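Local coordinates for protein CD160 antigen (Homo sapiens, PDB 6NGG) that acts as an immune-cell receptor that engages MHC class I molecules and TNFRSF14 (HVEM) and delivers stimulatory or inhibitory signals that regulate immune-cell activation, at residues F31-C36 against L52-D57; S82-C87 against F102-F107. The protein carries 1 engineered substitution. All coordinates share one frame; numbering follows the deposited sequence.

Contact 1 (F31-C36 against L52-D57); sequences FVMFLC and LRLKRD. Engineered in segment 31-36: Met33 (natural residue Val).
Met33 and Leu52 form an antiparallel hydrogen-bonded pair in which both backbone bonds run between the same two residues. Met33 N donates to Leu52 O over 3.0 Å in an almost straight bond (175°), whereas the return bond from Leu52 N to Met33 O, at 2.8 Å, is bent to 141°. This single bridge fastens the end of edge strand 50-52 to strand 31-37, and beyond it the chain carries on as a loop.

The apolar contacts split between two faces. The side chain of Met33, an engineered residue (valine in nature), lies beside that of Leu52, and its bend at chi3 (-72°) brings CE 4.1 Å from Leu52 CD2 and 4.2 Å from Leu54 CD2. Val21 and Ser68 of the facing sheet also touch Met33, which places this side chain in the interior of the immunoglobulin sandwich.

Val32 and Arg53 meet away from that interior. Val32 CG2 rests 3.8 Å from Arg53 CG, and Val32 CB sits over one face of the guanidinium, toward its rim. Arg53 thus offers its aliphatic stem and a flat face, so van der Waals contact holds these two side chains, and the directional bonds between the segments are the two backbone ones.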
ATOM      1  N   PHE A  31      -7.783   8.775  -7.661  1.00 16.97           N
ATOM      2  CA  PHE A  31      -7.598   8.360  -6.249  1.00 18.28           C
ATOM      3  C   PHE A  31      -6.100   8.361  -5.940  1.00 16.46           C
ATOM      4  O   PHE A  31      -5.282   8.201  -6.829  1.00 15.85           O
ATOM      5  CB  PHE A  31      -8.231   6.985  -5.891  1.00 16.40           C
ATOM      6  CG  PHE A  31      -7.760   5.849  -6.730  1.00 15.54           C
ATOM      7  CD1 PHE A  31      -6.543   5.163  -6.432  1.00 14.23           C
ATOM      8  CD2 PHE A  31      -8.506   5.442  -7.820  1.00 16.08           C
ATOM      9  CE1 PHE A  31      -6.104   4.134  -7.202  1.00 14.65           C
ATOM     10  CE2 PHE A  31      -8.041   4.380  -8.612  1.00 18.31           C
ATOM     11  CZ  PHE A  31      -6.838   3.711  -8.289  1.00 17.65           C
ATOM     12  N   VAL A  32      -5.773   8.562  -4.675  1.00 15.88           N
ATOM     13  CA  VAL A  32      -4.428   8.384  -4.143  1.00 13.73           C
ATOM     14  C   VAL A  32      -4.409   7.154  -3.251  1.00 14.25           C
ATOM     15  O   VAL A  32      -5.339   6.895  -2.492  1.00 13.77           O
ATOM     16  CB  VAL A  32      -3.947   9.651  -3.390  1.00 14.94           C
ATOM     17  CG1 VAL A  32      -4.866   9.993  -2.214  1.00 16.22           C
ATOM     18  CG2 VAL A  32      -2.515   9.531  -2.925  1.00 14.23           C
ATOM     19  N   MET A  33      -3.329   6.389  -3.388  1.00 13.45           N
ATOM     20  CA  MET A  33      -3.039   5.205  -2.592  1.00 13.01           C
ATOM     21  C   MET A  33      -1.958   5.577  -1.607  1.00 12.43           C
ATOM     22  O   MET A  33      -1.077   6.359  -1.905  1.00 12.13           O
ATOM     23  CB  MET A  33      -2.513   4.061  -3.470  1.00 12.99           C
ATOM     24  CG  MET A  33      -3.509   3.543  -4.550  1.00 13.89           C
ATOM     25  SD  MET A  33      -2.785   2.253  -5.723  1.00  9.27           S
ATOM     26  CE  MET A  33      -1.687   3.214  -6.732  1.00 13.68           C
ATOM     27  N   PHE A  34      -2.002   4.974  -0.436  1.00 13.20           N
ATOM     28  CA  PHE A  34      -0.982   5.214   0.591  1.00 13.77           C
ATOM     29  C   PHE A  34      -0.931   4.089   1.631  1.00 12.81           C
ATOM     30  O   PHE A  34      -1.814   3.325   1.787  1.00 11.44           O
ATOM     31  CB  PHE A  34      -1.186   6.618   1.223  1.00 14.08           C
ATOM     32  CG  PHE A  34      -2.628   6.911   1.703  1.00 13.65           C
ATOM     33  CD1 PHE A  34      -3.608   7.356   0.819  1.00 14.75           C
ATOM     34  CD2 PHE A  34      -2.962   6.769   3.039  1.00 15.76           C
ATOM     35  CE1 PHE A  34      -4.884   7.608   1.240  1.00 15.31           C
ATOM     36  CE2 PHE A  34      -4.245   7.037   3.480  1.00 16.47           C
ATOM     37  CZ  PHE A  34      -5.216   7.422   2.562  1.00 15.68           C
ATOM     38  N   LEU A  35       0.190   3.998   2.294  1.00 13.51           N
ATOM     39  CA  LEU A  35       0.448   2.941   3.228  1.00 13.59           C
ATOM     40  C   LEU A  35       0.820   3.637   4.504  1.00 14.12           C
ATOM     41  O   LEU A  35       1.729   4.483   4.506  1.00 12.35           O
ATOM     42  CB  LEU A  35       1.665   2.119   2.708  1.00 12.92           C
ATOM     43  CG  LEU A  35       2.231   1.105   3.755  1.00 13.85           C
ATOM     44  CD1 LEU A  35       1.257  -0.059   3.936  1.00 13.69           C
ATOM     45  CD2 LEU A  35       3.530   0.578   3.394  1.00 12.65           C
ATOM     46  N   CYS A  36       0.143   3.256   5.584  1.00 16.14           N
ATOM     47  CA  CYS A  36       0.434   3.805   6.923  1.00 16.66           C
ATOM     48  C   CYS A  36       0.909   2.726   7.904  1.00 15.44           C
ATOM     49  O   CYS A  36       0.602   1.532   7.728  1.00 15.43           O
ATOM     50  CB  CYS A  36      -0.845   4.456   7.472  1.00 19.82           C
ATOM     51  SG  CYS A  36      -1.398   5.951   6.621  1.00 21.55           S
ATOM     52  N   LEU A  52       0.876   7.549  -3.592  1.00 14.97           N
ATOM     53  CA  LEU A  52       1.088   7.471  -5.023  1.00 18.48           C
ATOM     54  C   LEU A  52      -0.197   7.714  -5.738  1.00 18.18           C
ATOM     55  O   LEU A  52      -1.209   7.082  -5.390  1.00 16.45           O
ATOM     56  CB  LEU A  52       1.622   6.081  -5.400  1.00 20.28           C
ATOM     57  CG  LEU A  52       1.876   5.832  -6.879  1.00 22.36           C
ATOM     58  CD1 LEU A  52       2.906   6.771  -7.432  1.00 22.57           C
ATOM     59  CD2 LEU A  52       2.218   4.358  -7.110  1.00 21.83           C
ATOM     60  N   ARG A  53      -0.148   8.623  -6.719  1.00 19.76           N
ATOM     61  CA  ARG A  53      -1.253   8.833  -7.705  1.00 25.00           C
ATOM     62  C   ARG A  53      -0.696   8.414  -9.051  1.00 24.00           C
ATOM     63  O   ARG A  53       0.276   8.950  -9.512  1.00 24.47           O
ATOM     64  CB  ARG A  53      -1.699  10.302  -7.772  1.00 27.11           C
ATOM     65  CG  ARG A  53      -1.934  10.954  -6.406  1.00 30.23           C
ATOM     66  CD  ARG A  53      -2.023  12.476  -6.443  1.00 34.27           C
ATOM     67  NE  ARG A  53      -3.133  12.950  -5.602  1.00 42.29           N
ATOM     68  CZ  ARG A  53      -4.431  12.873  -5.949  1.00 48.86           C
ATOM     69  NH1 ARG A  53      -4.824  12.356  -7.134  1.00 55.99           N
ATOM     70  NH2 ARG A  53      -5.358  13.317  -5.110  1.00 50.68           N
ATOM     71  N   LEU A  54      -1.294   7.432  -9.676  1.00 22.35           N
ATOM     72  CA  LEU A  54      -0.655   6.763 -10.778  1.00 24.44           C
ATOM     73  C   LEU A  54      -1.145   7.341 -12.096  1.00 28.74           C
ATOM     74  O   LEU A  54      -2.348   7.476 -12.319  1.00 27.73           O
ATOM     75  CB  LEU A  54      -0.990   5.271 -10.644  1.00 26.54           C
ATOM     76  CG  LEU A  54      -0.056   4.209 -11.193  1.00 26.81           C
ATOM     77  CD1 LEU A  54       1.411   4.387 -10.827  1.00 27.28           C
ATOM     78  CD2 LEU A  54      -0.622   2.854 -10.753  1.00 29.38           C
ATOM     79  N   LYS A  55      -0.239   7.674 -13.002  1.00 30.78           N
ATOM     80  CA  LYS A  55      -0.701   8.085 -14.315  1.00 32.87           C
ATOM     81  C   LYS A  55      -0.651   6.875 -15.219  1.00 32.73           C
ATOM     82  O   LYS A  55       0.275   6.043 -15.108  1.00 40.11           O
ATOM     83  CB  LYS A  55       0.092   9.280 -14.838  1.00 40.46           C
ATOM     84  CG  LYS A  55       1.518   9.004 -15.305  1.00 44.52           C
ATOM     85  CD  LYS A  55       2.307  10.310 -15.428  1.00 50.69           C
ATOM     86  CE  LYS A  55       2.145  11.245 -14.206  1.00 48.89           C
ATOM     87  NZ  LYS A  55       2.942  12.496 -14.277  1.00 50.80           N
ATOM     88  N   ARG A  56      -1.637   6.771 -16.104  1.00 29.78           N
ATOM     89  CA  ARG A  56      -2.006   5.483 -16.752  1.00 30.17           C
ATOM     90  C   ARG A  56      -1.571   5.276 -18.199  1.00 31.05           C
ATOM     91  O   ARG A  56      -2.068   4.425 -18.899  1.00 33.00           O
ATOM     92  CB  ARG A  56      -3.480   5.286 -16.588  1.00 28.80           C
ATOM     93  CG  ARG A  56      -3.755   5.331 -15.059  1.00 29.52           C
ATOM     94  CD  ARG A  56      -4.975   4.620 -14.760  1.00 26.60           C
ATOM     95  NE  ARG A  56      -4.858   3.193 -14.788  1.00 24.71           N
ATOM     96  CZ  ARG A  56      -4.551   2.409 -13.740  1.00 25.92           C
ATOM     97  NH1 ARG A  56      -4.171   2.946 -12.579  1.00 29.97           N
ATOM     98  NH2 ARG A  56      -4.571   1.115 -13.867  1.00 21.73           N
ATOM     99  N   ASP A  57      -0.519   5.932 -18.564  1.00 28.37           N
ATOM    100  CA  ASP A  57       0.096   5.681 -19.822  1.00 30.29           C
ATOM    101  C   ASP A  57       0.739   4.263 -19.829  1.00 34.77           C
ATOM    102  O   ASP A  57       1.052   3.664 -18.739  1.00 27.33           O
ATOM    103  CB  ASP A  57       1.117   6.782 -20.051  1.00 31.63           C
ATOM    104  CG  ASP A  57       0.490   8.155 -19.892  1.00 33.17           C
ATOM    105  OD1 ASP A  57      -0.691   8.261 -20.324  1.00 35.82           O
ATOM    106  OD2 ASP A  57       1.110   9.047 -19.219  1.00 41.62           O
TER

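Contact 2 (S82-C87 against F102-F107); sequences SGTYQC and FFSILF
Tyr85 sets its CB over one face of the Phe103 ring, a CH-pi contact with CB 3.9 Å from the ring centroid and 20° off the normal. The two rings are nearly parallel but slid so far apart that they barely overlap. Phe103 reaches this place because its CG stands between the backbone N and the carbonyl carbon (chi1 60°), bringing the ring back toward the neighbouring strand. Beside it, Tyr85 CE1 packs 3.8 Å from Ile105 CD1, while Cys87 SG approaches the Phe103 ring at its edge.

Gln86 and Phe102 form an amide-ring stack. The extended glutamine lays its amide across a face of the Phe102 ring, 28° from parallel, with NE2 3.5 Å from Phe102 CE1 and OE1 above the plane toward the rim. Thr84 CG2 adds an apolar contact to the same ring.

Strands 83-91 and 97-107 form a beta hairpin within the larger sheet of the immunoglobulin sandwich, and Cys87 belongs to the intersheet disulfide with Cys19. Pairs of backbone bonds link Gly83 with Ile105 and Tyr85 with Phe103, the straightest being Tyr85 N to Phe103 O (2.8 Å). Thr84 and Ser104 form the non-hydrogen-bonded pair between them. At the open end of the hairpin a side chain takes over from the backbone, as Ser82 OG accepts from Phe107 N at 2.8 Å.

Farther out, Leu17 of the opposing sheet packs on Tyr85, Phe103 and Ile105. The phenol of Tyr85 is fixed by a hydrogen bond from OH to His81 O, and the Gln86 amide is held by its OE1 bond to Gln99 NE2.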
ATOM      1  N   SER A  82       9.166  -2.809  12.644  1.00 18.87           N
ATOM      2  CA  SER A  82       8.235  -3.596  13.417  1.00 17.78           C
ATOM      3  C   SER A  82       7.031  -2.747  13.668  1.00 16.81           C
ATOM      4  O   SER A  82       7.167  -1.671  14.152  1.00 16.34           O
ATOM      5  CB  SER A  82       8.776  -3.920  14.821  1.00 18.77           C
ATOM      6  OG  SER A  82       9.589  -5.001  14.780  1.00 22.44           O
ATOM      7  N   GLY A  83       5.866  -3.281  13.397  1.00 15.44           N
ATOM      8  CA  GLY A  83       4.575  -2.651  13.728  1.00 15.95           C
ATOM      9  C   GLY A  83       3.468  -3.115  12.817  1.00 15.69           C
ATOM     10  O   GLY A  83       3.653  -4.074  12.062  1.00 15.01           O
ATOM     11  N   THR A  84       2.381  -2.329  12.789  1.00 14.27           N
ATOM     12  CA  THR A  84       1.132  -2.696  12.190  1.00 15.20           C
ATOM     13  C   THR A  84       0.921  -1.718  11.022  1.00 16.17           C
ATOM     14  O   THR A  84       1.143  -0.495  11.199  1.00 14.68           O
ATOM     15  CB  THR A  84      -0.038  -2.635  13.210  1.00 17.12           C
ATOM     16  OG1 THR A  84       0.083  -3.732  14.134  1.00 16.81           O
ATOM     17  CG2 THR A  84      -1.373  -2.839  12.516  1.00 20.07           C
ATOM     18  N   TYR A  85       0.655  -2.279   9.856  1.00 12.24           N
ATOM     19  CA  TYR A  85       0.524  -1.511   8.644  1.00 13.42           C
ATOM     20  C   TYR A  85      -0.875  -1.641   8.025  1.00 12.94           C
ATOM     21  O   TYR A  85      -1.576  -2.606   8.227  1.00 14.52           O
ATOM     22  CB  TYR A  85       1.541  -2.015   7.608  1.00 14.03           C
ATOM     23  CG  TYR A  85       3.012  -1.808   7.925  1.00 14.79           C
ATOM     24  CD1 TYR A  85       3.706  -2.666   8.820  1.00 14.33           C
ATOM     25  CD2 TYR A  85       3.727  -0.782   7.355  1.00 15.02           C
ATOM     26  CE1 TYR A  85       5.063  -2.496   9.070  1.00 13.90           C
ATOM     27  CE2 TYR A  85       5.104  -0.623   7.591  1.00 16.41           C
ATOM     28  CZ  TYR A  85       5.755  -1.466   8.501  1.00 15.56           C
ATOM     29  OH  TYR A  85       7.113  -1.320   8.775  1.00 15.56           O
ATOM     30  N   GLN A  86      -1.231  -0.662   7.220  1.00 13.62           N
ATOM     31  CA  GLN A  86      -2.483  -0.663   6.494  1.00 15.55           C
ATOM     32  C   GLN A  86      -2.326   0.111   5.215  1.00 14.12           C
ATOM     33  O   GLN A  86      -1.784   1.227   5.217  1.00 11.94           O
ATOM     34  CB  GLN A  86      -3.590  -0.047   7.349  1.00 15.75           C
ATOM     35  CG  GLN A  86      -4.968  -0.256   6.732  1.00 15.76           C
ATOM     36  CD  GLN A  86      -6.126   0.332   7.515  1.00 14.95           C
ATOM     37  OE1 GLN A  86      -7.199  -0.307   7.558  1.00 17.94           O
ATOM     38  NE2 GLN A  86      -5.960   1.505   8.119  1.00 12.59           N
ATOM     39  N   CYS A  87      -2.812  -0.513   4.154  1.00 14.35           N
ATOM     40  CA  CYS A  87      -2.995   0.098   2.819  1.00 15.47           C
ATOM     41  C   CYS A  87      -4.334   0.850   2.810  1.00 16.49           C
ATOM     42  O   CYS A  87      -5.379   0.279   3.189  1.00 16.66           O
ATOM     43  CB  CYS A  87      -3.091  -0.992   1.743  1.00 16.45           C
ATOM     44  SG  CYS A  87      -1.571  -1.978   1.476  1.00 21.43           S
ATOM     45  N   PHE A 102      -5.401  -4.982   8.324  1.00 17.92           N
ATOM     46  CA  PHE A 102      -4.150  -4.640   9.026  1.00 17.32           C
ATOM     47  C   PHE A 102      -3.205  -5.813   8.905  1.00 19.30           C
ATOM     48  O   PHE A 102      -3.671  -6.926   8.965  1.00 19.70           O
ATOM     49  CB  PHE A 102      -4.488  -4.376  10.514  1.00 17.60           C
ATOM     50  CG  PHE A 102      -5.264  -3.092  10.727  1.00 17.60           C
ATOM     51  CD1 PHE A 102      -4.632  -1.885  10.636  1.00 17.51           C
ATOM     52  CD2 PHE A 102      -6.619  -3.100  11.010  1.00 17.42           C
ATOM     53  CE1 PHE A 102      -5.310  -0.705  10.820  1.00 19.08           C
ATOM     54  CE2 PHE A 102      -7.321  -1.899  11.165  1.00 16.77           C
ATOM     55  CZ  PHE A 102      -6.658  -0.704  11.088  1.00 17.29           C
ATOM     56  N   PHE A 103      -1.888  -5.587   8.738  1.00 17.37           N
ATOM     57  CA  PHE A 103      -0.941  -6.672   8.850  1.00 16.88           C
ATOM     58  C   PHE A 103       0.268  -6.244   9.616  1.00 16.01           C
ATOM     59  O   PHE A 103       0.445  -5.027   9.837  1.00 15.14           O
ATOM     60  CB  PHE A 103      -0.577  -7.193   7.432  1.00 16.26           C
ATOM     61  CG  PHE A 103       0.032  -6.162   6.529  1.00 16.50           C
ATOM     62  CD1 PHE A 103      -0.784  -5.269   5.808  1.00 17.81           C
ATOM     63  CD2 PHE A 103       1.420  -6.066   6.390  1.00 18.14           C
ATOM     64  CE1 PHE A 103      -0.201  -4.348   4.945  1.00 16.72           C
ATOM     65  CE2 PHE A 103       1.993  -5.137   5.531  1.00 16.47           C
ATOM     66  CZ  PHE A 103       1.161  -4.287   4.797  1.00 17.67           C
ATOM     67  N   SER A 104       1.150  -7.173   9.979  1.00 13.89           N
ATOM     68  CA  SER A 104       2.281  -6.753  10.844  1.00 16.55           C
ATOM     69  C   SER A 104       3.545  -7.334  10.372  1.00 17.33           C
ATOM     70  O   SER A 104       3.561  -8.481   9.825  1.00 16.58           O
ATOM     71  CB  SER A 104       2.096  -7.231  12.312  1.00 19.69           C
ATOM     72  OG  SER A 104       0.800  -7.004  12.757  1.00 22.60           O
ATOM     73  N   ILE A 105       4.596  -6.539  10.604  1.00 16.74           N
ATOM     74  CA  ILE A 105       5.955  -6.937  10.504  1.00 18.19           C
ATOM     75  C   ILE A 105       6.494  -7.036  11.938  1.00 20.36           C
ATOM     76  O   ILE A 105       6.342  -6.092  12.752  1.00 15.71           O
ATOM     77  CB  ILE A 105       6.819  -5.916   9.741  1.00 19.92           C
ATOM     78  CG1 ILE A 105       6.689  -6.044   8.259  1.00 20.95           C
ATOM     79  CG2 ILE A 105       8.303  -6.168   9.936  1.00 20.07           C
ATOM     80  CD1 ILE A 105       5.322  -6.013   7.745  1.00 25.46           C
ATOM     81  N   LEU A 106       7.181  -8.150  12.229  1.00 21.40           N
ATOM     82  CA  LEU A 106       7.825  -8.242  13.528  1.00 23.79           C
ATOM     83  C   LEU A 106       9.316  -8.524  13.352  1.00 27.38           C
ATOM     84  O   LEU A 106       9.713  -9.539  12.731  1.00 25.75           O
ATOM     85  CB  LEU A 106       7.160  -9.291  14.408  1.00 26.22           C
ATOM     86  CG  LEU A 106       7.901  -9.512  15.750  1.00 28.79           C
ATOM     87  CD1 LEU A 106       7.695  -8.331  16.704  1.00 27.63           C
ATOM     88  CD2 LEU A 106       7.516 -10.858  16.350  1.00 29.82           C
ATOM     89  N   PHE A 107      10.118  -7.587  13.849  1.00 25.46           N
ATOM     90  CA  PHE A 107      11.546  -7.786  14.002  1.00 26.79           C
ATOM     91  C   PHE A 107      11.799  -8.670  15.236  1.00 31.94           C
ATOM     92  O   PHE A 107      11.318  -8.431  16.349  1.00 31.19           O
ATOM     93  CB  PHE A 107      12.268  -6.454  14.059  1.00 28.83           C
ATOM     94  CG  PHE A 107      13.756  -6.557  13.937  1.00 27.85           C
ATOM     95  CD1 PHE A 107      14.532  -6.854  15.068  1.00 33.45           C
ATOM     96  CD2 PHE A 107      14.410  -6.355  12.721  1.00 29.09           C
ATOM     97  CE1 PHE A 107      15.939  -6.938  14.985  1.00 31.57           C
ATOM     98  CE2 PHE A 107      15.829  -6.434  12.630  1.00 29.49           C
ATOM     99  CZ  PHE A 107      16.585  -6.720  13.762  1.00 28.76           C
TER

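Both contacts belong to the same five-stranded sheet, where strands 31-37 and 83-91 are neighbours. They lie on opposite sides of the chain's centre, about 20 Å apart between centres, yet their segments touch through a probable hydrogen bond from Cys36 N to Gln86 O. Each is partly buried. Contact 1 is a marginal pairing, one bridge where an edge strand gives way to a loop, burying 320 Å² in all, with largely aliphatic side-chain contacts. Contact 2 is a regular hairpin pairing with three bridges and 570 Å² buried, and aromatic side chains dominate it. Both send apolar groups toward strand 14-22, whereas Arg53 in contact 1 and Phe102 in contact 2 are exposed.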